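Local coordinates for protein guanine nucleotide exchange factor SRM1 (Saccharomyces cerevisiae, PDB 3OF7) that promotes the exchange of GDP for GTP on the Ran-type GTPases GSP1 and GSP2 in the nucleus and binds chromatin, at residues V26-I31 and L62-A67; N50-R55 and E405-G410; D331-S336 and V376-S381. All blocks are in the same frame, centred on the assembly; numbering follows the deposited sequence. Where two conformers were deposited one is given.

Overall arrangement
All three contacts belong to the seven-bladed beta-propeller of the RCC1-like domain. Interaction 1 links strand 30-34, in the sheet that also holds 432-439 and 443-450, to the loop leading into strand 69-74 of the next blade. Interaction 3 does the equivalent job between strand 334-337 and the start of strand 379-384 in the blade after it. Interaction 2 joins the first and last repeats, next to the sheet in which both ends of the domain meet. Their centres stand about 22 Å (1-2), about 24 Å (2-3) and about 27 Å (1-3) apart, and none touches another. Along the chain interactions 1 and 2 alternate their segments, while interaction 3 falls wholly between 50-55 and 405-410.

Interaction 1: residues V26-I31 and L62-A67; sequences VQPLDI and LPRDEA
P28 makes the first contact, resting its ring carbon CB 3.7 Å from the carbonyl O of R64. The aliphatic part of R64 covers the next peptide, its CG lying 3.6 Å from P28 O. L29 turns its side chain from the loop to I435 and L436, but its carbonyl takes part: water 1 gives one proton to L29 O and the other to L62 O, joining two backbone oxygens that could not bond directly.

D30 carries the charged part of the contact. R64 sends CG off opposite its own backbone N (chi1 -173°) and then bends at chi3, which turns NH1 toward the D30 carboxylate. NH1 reaches D30 OD1 at 2.9 Å on the syn side, close to the guanidinium plane, while the carboxylate and guanidinium planes stand 76° apart. This salt bridge therefore rests on one bond and not on a two-pronged pair. Water 2 also donates to OD1 and accepts from R64 N, and D30 OD2 is taken by H432, at the start of strand 432-439, the outer strand of the same sheet. In propeller terms, 30-34 is a strand of the blade that unites the two ends of the domain, and 62-67 is part of the connection from that blade to strand 69-74 of the next.

I31 then points toward the loop and packs among apolar side chains. Its CG2 meets L62 CD1 at 3.8 Å, and I69 touches both residues. On the backbone side, water 3 accepts from I31 N at 3.0 Å and lies 2.7 Å from L62 O.

Interaction 2: residues N50-R55 and E405-G410; sequences NKEVKR and ETYAVG
K54 leaves the backbone with CG opposite its carbonyl carbon (chi1 -58°) and runs extended from there to NZ, while Y407, its CG likewise opposite the carbonyl carbon, stands its ring up beside it. The two side chains consequently run alongside each other in the same direction. K54 CG sits over one face of the ring, 3.8 Å from the centroid of Y407 and 21° off its normal, a CH-pi contact. Farther out, CD follows the CE1 side and CE comes 3.7 Å from Y407 CZ. At the ends, water 4 accepts a bond from K54 NZ at 2.7 Å and has a weak link to Y407 OH. The opposite face of the ring has E405 O above it, toward the rim.

E52, also extended, comes to the ring's edge: its OE2 lies 3.6 Å from Y407 CE2, near the ring plane, with the carboxylate steeply turned from that plane. A carboxylate oxygen at the positive rim of an aromatic ring is probably mildly attractive.

Beyond the ring the backbones close up. G410 ends a type I turn that begins at Y407, and its CA approaches K54 O at 3.2 Å in a CA-H...O contact. R55, bent at chi2, brings NH1 back to G410 O at 3.0 Å, although the 130° angle at the hydrogen makes this bond weak.

T406 O is held by T36 and K54 pairs through its backbone with G412, so loop 405-410 of repeat 7 is tied to repeat 1, beside the blade, built from both ends of the domain, that closes an RCC1-type beta-propeller.

Interaction 3: residues D331-S336 and V376-S381; sequences DGDLYS and VPKFKS
K378 crosses to 331-336 by laying its side chain along the turn that precedes strand 334-337. CB starts 4.1 Å from G332 O. CG stands beside its own backbone N and lies 4.1 Å from D331 O, and a bend at chi2 (-79°) swings the remainder across the turn, where CD comes to 3.2 Å from D331 O. CE goes on to D333 OD1 at 3.7 Å, and NZ completes the path with a salt bridge of 3.1 Å to the same oxygen. The ammonium approaches from above the carboxylate, 36° out of its plane. D333 and K378 lie side by side here and point the same way, and the D331 carboxylate, at some distance from NZ, may add to the negative potential around the amine.

Alongside this side chain the backbones meet. F379 N donates to G332 O in an almost straight bond (171°), in the carbonyl plane and on a lone pair. Water 5 donates to G332 O as well, and with its other proton to P377 O. G332, at positive phi, brings its CA within 3.3 Å of F379 O. Through this joint the beta-propeller passes from one blade to the next: strand 334-337 belongs to the sheet that starts at 315-320, whereas F379 opens strand 379-384, first of the following sheet.

L334 and F379 supply the apolar side of the contact. L334 CD2 meets F379 CD1 at 4.0 Å, obliquely to the ring, and L328 of strand 324-329 touches both residues. P377 O lies above one face of the phenyl ring.

Interaction 1: residues V26-I31 and L62-A67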
loop_
_atom_site.group_PDB
_atom_site.type_symbol
_atom_site.label_atom_id
_atom_site.label_comp_id
_atom_site.label_asym_id
_atom_site.label_seq_id
_atom_site.Cartn_x
_atom_site.Cartn_y
_atom_site.Cartn_z
ATOM N N VAL A 26 18.066 -3.380 -3.935
ATOM C CA VAL A 26 19.498 -3.654 -3.703
ATOM C C VAL A 26 20.285 -2.339 -3.694
ATOM O O VAL A 26 21.216 -2.163 -2.905
ATOM C CB VAL A 26 20.085 -4.653 -4.735
ATOM C CG1 VAL A 26 21.574 -4.939 -4.443
ATOM C CG2 VAL A 26 19.290 -5.949 -4.736
ATOM N N GLN A 27 19.881 -1.407 -4.551
ATOM C CA GLN A 27 20.531 -0.109 -4.659
ATOM C C GLN A 27 19.807 0.924 -3.807
ATOM O O GLN A 27 18.575 0.920 -3.758
ATOM C CB GLN A 27 20.498 0.384 -6.105
ATOM C CG GLN A 27 20.793 -0.651 -7.172
ATOM C CD GLN A 27 20.486 -0.117 -8.564
ATOM O OE1 GLN A 27 21.182 0.758 -9.062
ATOM N NE2 GLN A 27 19.431 -0.637 -9.190
ATOM N N PRO A 28 20.562 1.836 -3.162
ATOM C CA PRO A 28 19.913 2.962 -2.487
ATOM C C PRO A 28 19.212 3.846 -3.526
ATOM O O PRO A 28 19.629 3.879 -4.694
ATOM C CB PRO A 28 21.078 3.692 -1.809
ATOM C CG PRO A 28 22.279 3.306 -2.615
ATOM C CD PRO A 28 22.032 1.896 -3.043
ATOM N N LEU A 29 18.156 4.537 -3.103
ATOM C CA LEU A 29 17.232 5.180 -4.036
ATOM C C LEU A 29 17.149 6.690 -3.873
ATOM O O LEU A 29 17.199 7.203 -2.754
ATOM C CB LEU A 29 15.818 4.601 -3.837
ATOM C CG LEU A 29 15.617 3.097 -4.024
ATOM C CD1 LEU A 29 14.295 2.641 -3.390
ATOM C CD2 LEU A 29 15.696 2.695 -5.493
ATOM N N ASP A 30 17.004 7.396 -4.992
ATOM C CA ASP A 30 16.459 8.750 -4.961
ATOM C C ASP A 30 14.977 8.604 -4.602
ATOM O O ASP A 30 14.264 7.816 -5.222
ATOM C CB ASP A 30 16.584 9.419 -6.334
ATOM C CG ASP A 30 18.012 9.823 -6.665
ATOM O OD1 ASP A 30 18.800 10.119 -5.733
ATOM O OD2 ASP A 30 18.332 9.847 -7.866
ATOM N N ILE A 31 14.528 9.350 -3.601
ATOM C CA ILE A 31 13.120 9.323 -3.174
ATOM C C ILE A 31 12.387 10.574 -3.674
ATOM O O ILE A 31 12.869 11.688 -3.507
ATOM C CB ILE A 31 13.001 9.210 -1.618
ATOM C CG1 ILE A 31 13.735 7.964 -1.092
ATOM C CG2 ILE A 31 11.520 9.252 -1.147
ATOM C CD1 ILE A 31 13.239 6.628 -1.649
ATOM N N LEU A 62 16.231 12.874 2.220
ATOM C CA LEU A 62 16.552 11.461 2.039
ATOM C C LEU A 62 17.587 11.275 0.936
ATOM O O LEU A 62 17.367 10.493 0.006
ATOM C CB LEU A 62 15.279 10.653 1.725
ATOM C CG LEU A 62 14.170 10.737 2.784
ATOM C CD1 LEU A 62 12.836 10.212 2.233
ATOM C CD2 LEU A 62 14.578 9.997 4.040
ATOM N N PRO A 63 18.731 11.982 1.032
ATOM C CA PRO A 63 19.660 11.911 -0.100
ATOM C C PRO A 63 20.224 10.503 -0.269
ATOM O O PRO A 63 20.582 9.855 0.717
ATOM C CB PRO A 63 20.752 12.925 0.269
ATOM C CG PRO A 63 20.726 12.989 1.754
ATOM C CD PRO A 63 19.298 12.728 2.171
ATOM N N ARG A 64 20.263 10.044 -1.516
ATOM C CA ARG A 64 20.673 8.690 -1.877
ATOM C C ARG A 64 22.058 8.293 -1.359
ATOM O O ARG A 64 22.287 7.123 -1.020
ATOM C CB ARG A 64 20.645 8.559 -3.402
ATOM C CG ARG A 64 20.876 7.162 -3.946
ATOM C CD ARG A 64 21.013 7.179 -5.468
ATOM N NE ARG A 64 22.308 7.717 -5.885
ATOM C CZ ARG A 64 22.518 8.936 -6.381
ATOM N NH1 ARG A 64 21.517 9.797 -6.556
ATOM N NH2 ARG A 64 23.749 9.295 -6.713
ATOM N N ASP A 65 22.967 9.265 -1.303
ATOM C CA ASP A 65 24.361 9.012 -0.934
ATOM C C ASP A 65 24.598 8.995 0.577
ATOM O O ASP A 65 25.673 8.609 1.033
ATOM C CB ASP A 65 25.301 10.015 -1.626
ATOM C CG ASP A 65 25.277 11.397 -0.981
ATOM O OD2 ASP A 65 24.224 11.819 -0.456
ATOM N N GLU A 66 23.601 9.434 1.346
ATOM C CA GLU A 66 23.730 9.519 2.796
ATOM C C GLU A 66 22.618 8.771 3.540
ATOM O O GLU A 66 22.895 7.880 4.358
ATOM C CB GLU A 66 23.787 10.983 3.245
ATOM C CG GLU A 66 24.431 11.181 4.611
ATOM N N ALA A 67 21.367 9.141 3.277
ATOM C CA ALA A 67 20.236 8.434 3.889
ATOM C C ALA A 67 20.193 6.985 3.406
ATOM O O ALA A 67 19.944 6.078 4.191
ATOM C CB ALA A 67 18.924 9.146 3.600
HETATM O O HOH W 1 17.916 7.576 -0.171
HETATM O O HOH W 2 18.680 11.550 -3.461
HETATM O O HOH W 3 16.042 11.519 -2.152
#

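Interaction 2: residues N50-R55 and E405-G410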
loop_
_atom_site.group_PDB
_atom_site.type_symbol
_atom_site.label_atom_id
_atom_site.label_comp_id
_atom_site.label_asym_id
_atom_site.label_seq_id
_atom_site.Cartn_x
_atom_site.Cartn_y
_atom_site.Cartn_z
ATOM N N ASN A 50 5.575 23.829 0.064
ATOM C CA ASN A 50 5.899 22.402 -0.011
ATOM C C ASN A 50 4.838 21.461 0.583
ATOM O O ASN A 50 5.121 20.291 0.850
ATOM C CB ASN A 50 7.278 22.136 0.607
ATOM C CG ASN A 50 8.416 22.676 -0.246
ATOM O OD1 ASN A 50 8.352 22.664 -1.474
ATOM N ND2 ASN A 50 9.472 23.135 0.407
ATOM N N LYS A 51 3.627 21.972 0.791
ATOM C CA LYS A 51 2.519 21.125 1.240
ATOM C C LYS A 51 1.536 20.792 0.099
ATOM O O LYS A 51 0.524 20.112 0.298
ATOM C CB LYS A 51 1.835 21.703 2.495
ATOM C CG LYS A 51 0.902 22.882 2.284
ATOM C CD LYS A 51 0.797 23.709 3.572
ATOM C CE LYS A 51 -0.592 24.297 3.761
ATOM N NZ LYS A 51 -1.607 23.221 4.024
ATOM N N GLU A 52 1.863 21.269 -1.100
ATOM C CA GLU A 52 1.133 20.919 -2.314
ATOM C C GLU A 52 2.122 20.909 -3.477
ATOM O O GLU A 52 2.731 21.936 -3.807
ATOM C CB GLU A 52 -0.024 21.892 -2.559
ATOM C CG GLU A 52 -0.869 21.585 -3.782
ATOM C CD GLU A 52 -1.900 22.666 -4.047
ATOM O OE1 GLU A 52 -1.550 23.696 -4.662
ATOM O OE2 GLU A 52 -3.062 22.487 -3.637
ATOM N N VAL A 53 2.296 19.729 -4.069
ATOM C CA VAL A 53 3.373 19.480 -5.017
ATOM C C VAL A 53 2.807 18.632 -6.154
ATOM O O VAL A 53 2.404 17.494 -5.949
ATOM C CB VAL A 53 4.580 18.798 -4.305
ATOM C CG1 VAL A 53 5.615 18.308 -5.300
ATOM C CG2 VAL A 53 5.228 19.763 -3.300
ATOM N N LYS A 54 2.756 19.207 -7.351
ATOM C CA LYS A 54 1.952 18.644 -8.434
ATOM C C LYS A 54 2.721 17.699 -9.364
ATOM O O LYS A 54 2.133 17.111 -10.273
ATOM C CB LYS A 54 1.267 19.781 -9.222
ATOM C CG LYS A 54 0.382 20.668 -8.347
ATOM C CD LYS A 54 -0.178 21.874 -9.093
ATOM C CE LYS A 54 -0.937 22.789 -8.130
ATOM N NZ LYS A 54 -1.591 23.958 -8.833
ATOM N N ARG A 55 4.028 17.563 -9.125
ATOM C CA ARG A 55 4.902 16.654 -9.885
ATOM C C ARG A 55 5.916 16.036 -8.931
ATOM O O ARG A 55 6.255 16.667 -7.931
ATOM C CB ARG A 55 5.668 17.433 -10.968
ATOM C CG ARG A 55 4.828 17.980 -12.116
ATOM C CD ARG A 55 4.230 16.863 -12.931
ATOM N NE ARG A 55 3.854 17.293 -14.278
ATOM C CZ ARG A 55 3.642 16.456 -15.287
ATOM N NH1 ARG A 55 3.759 15.141 -15.098
ATOM N NH2 ARG A 55 3.312 16.930 -16.483
ATOM N N GLU A 405 -7.894 15.765 -7.842
ATOM C CA GLU A 405 -8.012 17.006 -7.070
ATOM C C GLU A 405 -6.858 17.277 -6.083
ATOM O O GLU A 405 -6.550 18.425 -5.776
ATOM C CB GLU A 405 -9.365 17.022 -6.357
ATOM C CG GLU A 405 -9.700 18.261 -5.562
ATOM C CD GLU A 405 -11.098 18.167 -4.982
ATOM O OE1 GLU A 405 -12.057 18.085 -5.776
ATOM O OE2 GLU A 405 -11.235 18.147 -3.741
ATOM N N THR A 406 -6.213 16.228 -5.590
ATOM C CA THR A 406 -5.112 16.430 -4.648
ATOM C C THR A 406 -3.736 16.310 -5.312
ATOM O O THR A 406 -2.711 16.388 -4.630
ATOM C CB THR A 406 -5.206 15.481 -3.440
ATOM O OG1 THR A 406 -5.493 14.159 -3.902
ATOM C CG2 THR A 406 -6.316 15.949 -2.477
ATOM N N TYR A 407 -3.732 16.136 -6.635
ATOM C CA TYR A 407 -2.505 16.065 -7.464
ATOM C C TYR A 407 -1.638 14.851 -7.135
ATOM O O TYR A 407 -0.445 14.825 -7.443
ATOM C CB TYR A 407 -1.673 17.362 -7.365
ATOM C CG TYR A 407 -2.501 18.617 -7.519
ATOM C CD1 TYR A 407 -2.913 19.049 -8.782
ATOM C CD2 TYR A 407 -2.892 19.359 -6.403
ATOM C CE1 TYR A 407 -3.688 20.195 -8.933
ATOM C CE2 TYR A 407 -3.672 20.511 -6.543
ATOM C CZ TYR A 407 -4.059 20.920 -7.809
ATOM O OH TYR A 407 -4.821 22.056 -7.964
ATOM N N ALA A 408 -2.250 13.843 -6.517
ATOM C CA ALA A 408 -1.546 12.624 -6.122
ATOM C C ALA A 408 -1.089 11.809 -7.338
ATOM O O ALA A 408 -0.217 10.944 -7.223
ATOM C CB ALA A 408 -2.437 11.782 -5.213
ATOM N N VAL A 409 -1.686 12.084 -8.496
ATOM C CA VAL A 409 -1.285 11.429 -9.737
ATOM C C VAL A 409 0.001 12.030 -10.325
ATOM O O VAL A 409 0.646 11.406 -11.169
ATOM C CB VAL A 409 -2.428 11.389 -10.798
ATOM C CG1 VAL A 409 -3.608 10.566 -10.286
ATOM C CG2 VAL A 409 -2.881 12.804 -11.188
ATOM N N GLY A 410 0.372 13.228 -9.862
ATOM C CA GLY A 410 1.612 13.904 -10.296
ATOM C C GLY A 410 1.633 14.242 -11.781
ATOM O O GLY A 410 2.668 14.116 -12.454
HETATM O O HOH W 4 -3.470 23.378 -10.672
#

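Interaction 3: residues D331-S336 and V376-S381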
loop_
_atom_site.group_PDB
_atom_site.type_symbol
_atom_site.label_atom_id
_atom_site.label_comp_id
_atom_site.label_asym_id
_atom_site.label_seq_id
_atom_site.Cartn_x
_atom_site.Cartn_y
_atom_site.Cartn_z
ATOM N N ASP A 331 3.026 -11.850 -16.125
ATOM C CA ASP A 331 3.286 -11.374 -17.493
ATOM C C ASP A 331 3.190 -9.852 -17.637
ATOM O O ASP A 331 3.535 -9.302 -18.689
ATOM C CB ASP A 331 2.306 -12.024 -18.485
ATOM C CG ASP A 331 2.542 -13.513 -18.663
ATOM O OD1 ASP A 331 3.569 -14.036 -18.173
ATOM O OD2 ASP A 331 1.689 -14.163 -19.304
ATOM N N GLY A 332 2.691 -9.174 -16.603
ATOM C CA GLY A 332 2.606 -7.714 -16.618
ATOM C C GLY A 332 1.261 -7.113 -16.993
ATOM O O GLY A 332 1.169 -5.913 -17.251
ATOM N N ASP A 333 0.216 -7.934 -17.025
ATOM C CA ASP A 333 -1.130 -7.439 -17.310
ATOM C C ASP A 333 -1.779 -6.992 -16.013
ATOM O O ASP A 333 -1.562 -7.600 -14.963
ATOM C CB ASP A 333 -1.997 -8.515 -17.956
ATOM C CG ASP A 333 -1.525 -8.906 -19.348
ATOM O OD1 ASP A 333 -1.002 -8.047 -20.094
ATOM O OD2 ASP A 333 -1.707 -10.088 -19.701
ATOM N N LEU A 334 -2.599 -5.950 -16.099
ATOM C CA LEU A 334 -3.235 -5.386 -14.919
ATOM C C LEU A 334 -4.751 -5.520 -15.012
ATOM O O LEU A 334 -5.372 -5.082 -15.987
ATOM C CB LEU A 334 -2.830 -3.922 -14.748
ATOM C CG LEU A 334 -3.110 -3.236 -13.410
ATOM C CD1 LEU A 334 -2.320 -3.885 -12.272
ATOM C CD2 LEU A 334 -2.761 -1.757 -13.525
ATOM N N TYR A 335 -5.329 -6.138 -13.990
ATOM C CA TYR A 335 -6.776 -6.305 -13.884
ATOM C C TYR A 335 -7.285 -5.389 -12.784
ATOM O O TYR A 335 -6.785 -5.433 -11.663
ATOM C CB TYR A 335 -7.119 -7.749 -13.538
ATOM C CG TYR A 335 -6.712 -8.737 -14.604
ATOM C CD1 TYR A 335 -7.639 -9.199 -15.541
ATOM C CD2 TYR A 335 -5.399 -9.210 -14.677
ATOM C CE1 TYR A 335 -7.266 -10.109 -16.531
ATOM C CE2 TYR A 335 -5.019 -10.122 -15.659
ATOM C CZ TYR A 335 -5.957 -10.560 -16.580
ATOM O OH TYR A 335 -5.578 -11.458 -17.545
ATOM N N SER A 336 -8.282 -4.568 -13.099
ATOM C CA SER A 336 -8.857 -3.692 -12.091
ATOM C C SER A 336 -10.327 -4.009 -11.832
ATOM O O SER A 336 -11.029 -4.554 -12.702
ATOM C CB SER A 336 -8.700 -2.230 -12.494
ATOM O OG SER A 336 -9.538 -1.914 -13.588
ATOM N N VAL A 376 -1.998 -0.194 -22.615
ATOM C CA VAL A 376 -1.049 0.195 -21.574
ATOM C C VAL A 376 0.224 -0.618 -21.764
ATOM O O VAL A 376 0.182 -1.698 -22.357
ATOM C CB VAL A 376 -1.607 -0.065 -20.140
ATOM C CG1 VAL A 376 -2.766 0.883 -19.819
ATOM C CG2 VAL A 376 -2.032 -1.529 -19.960
ATOM N N PRO A 377 1.365 -0.114 -21.255
ATOM C CA PRO A 377 2.550 -0.960 -21.216
ATOM C C PRO A 377 2.373 -2.125 -20.241
ATOM O O PRO A 377 1.436 -2.133 -19.430
ATOM C CB PRO A 377 3.638 -0.014 -20.684
ATOM C CG PRO A 377 2.901 1.043 -19.954
ATOM C CD PRO A 377 1.619 1.225 -20.689
ATOM N N LYS A 378 3.275 -3.098 -20.332
ATOM C CA LYS A 378 3.393 -4.139 -19.322
ATOM C C LYS A 378 3.929 -3.514 -18.037
ATOM O O LYS A 378 4.864 -2.702 -18.079
ATOM C CB LYS A 378 4.323 -5.256 -19.811
ATOM C CG LYS A 378 3.840 -5.959 -21.080
ATOM C CD LYS A 378 2.739 -6.975 -20.783
ATOM C CE LYS A 378 2.148 -7.567 -22.067
ATOM N NZ LYS A 378 1.436 -8.856 -21.812
ATOM N N PHE A 379 3.319 -3.865 -16.905
ATOM C CA PHE A 379 3.747 -3.317 -15.613
ATOM C C PHE A 379 4.496 -4.333 -14.768
ATOM O O PHE A 379 4.210 -5.522 -14.825
ATOM C CB PHE A 379 2.563 -2.769 -14.812
ATOM C CG PHE A 379 1.847 -1.630 -15.486
ATOM C CD1 PHE A 379 0.523 -1.769 -15.889
ATOM C CD2 PHE A 379 2.495 -0.414 -15.711
ATOM C CE1 PHE A 379 -0.155 -0.703 -16.513
ATOM C CE2 PHE A 379 1.828 0.649 -16.326
ATOM C CZ PHE A 379 0.502 0.502 -16.726
ATOM N N LYS A 380 5.435 -3.849 -13.964
ATOM C CA LYS A 380 6.185 -4.719 -13.066
ATOM C C LYS A 380 5.826 -4.544 -11.580
ATOM O O LYS A 380 6.067 -5.440 -10.782
ATOM C CB LYS A 380 7.701 -4.613 -13.314
ATOM C CG LYS A 380 8.301 -3.223 -13.121
ATOM C CD LYS A 380 9.819 -3.275 -13.286
ATOM C CE LYS A 380 10.465 -1.939 -12.981
ATOM N NZ LYS A 380 11.970 -2.060 -12.843
ATOM N N SER A 381 5.256 -3.392 -11.218
ATOM C CA SER A 381 4.731 -3.173 -9.862
ATOM C C SER A 381 3.597 -2.155 -9.895
ATOM O O SER A 381 3.461 -1.395 -10.851
ATOM C CB SER A 381 5.827 -2.713 -8.884
ATOM O OG SER A 381 6.263 -1.386 -9.172
HETATM O O HOH W 5 -0.270 -4.078 -18.626
#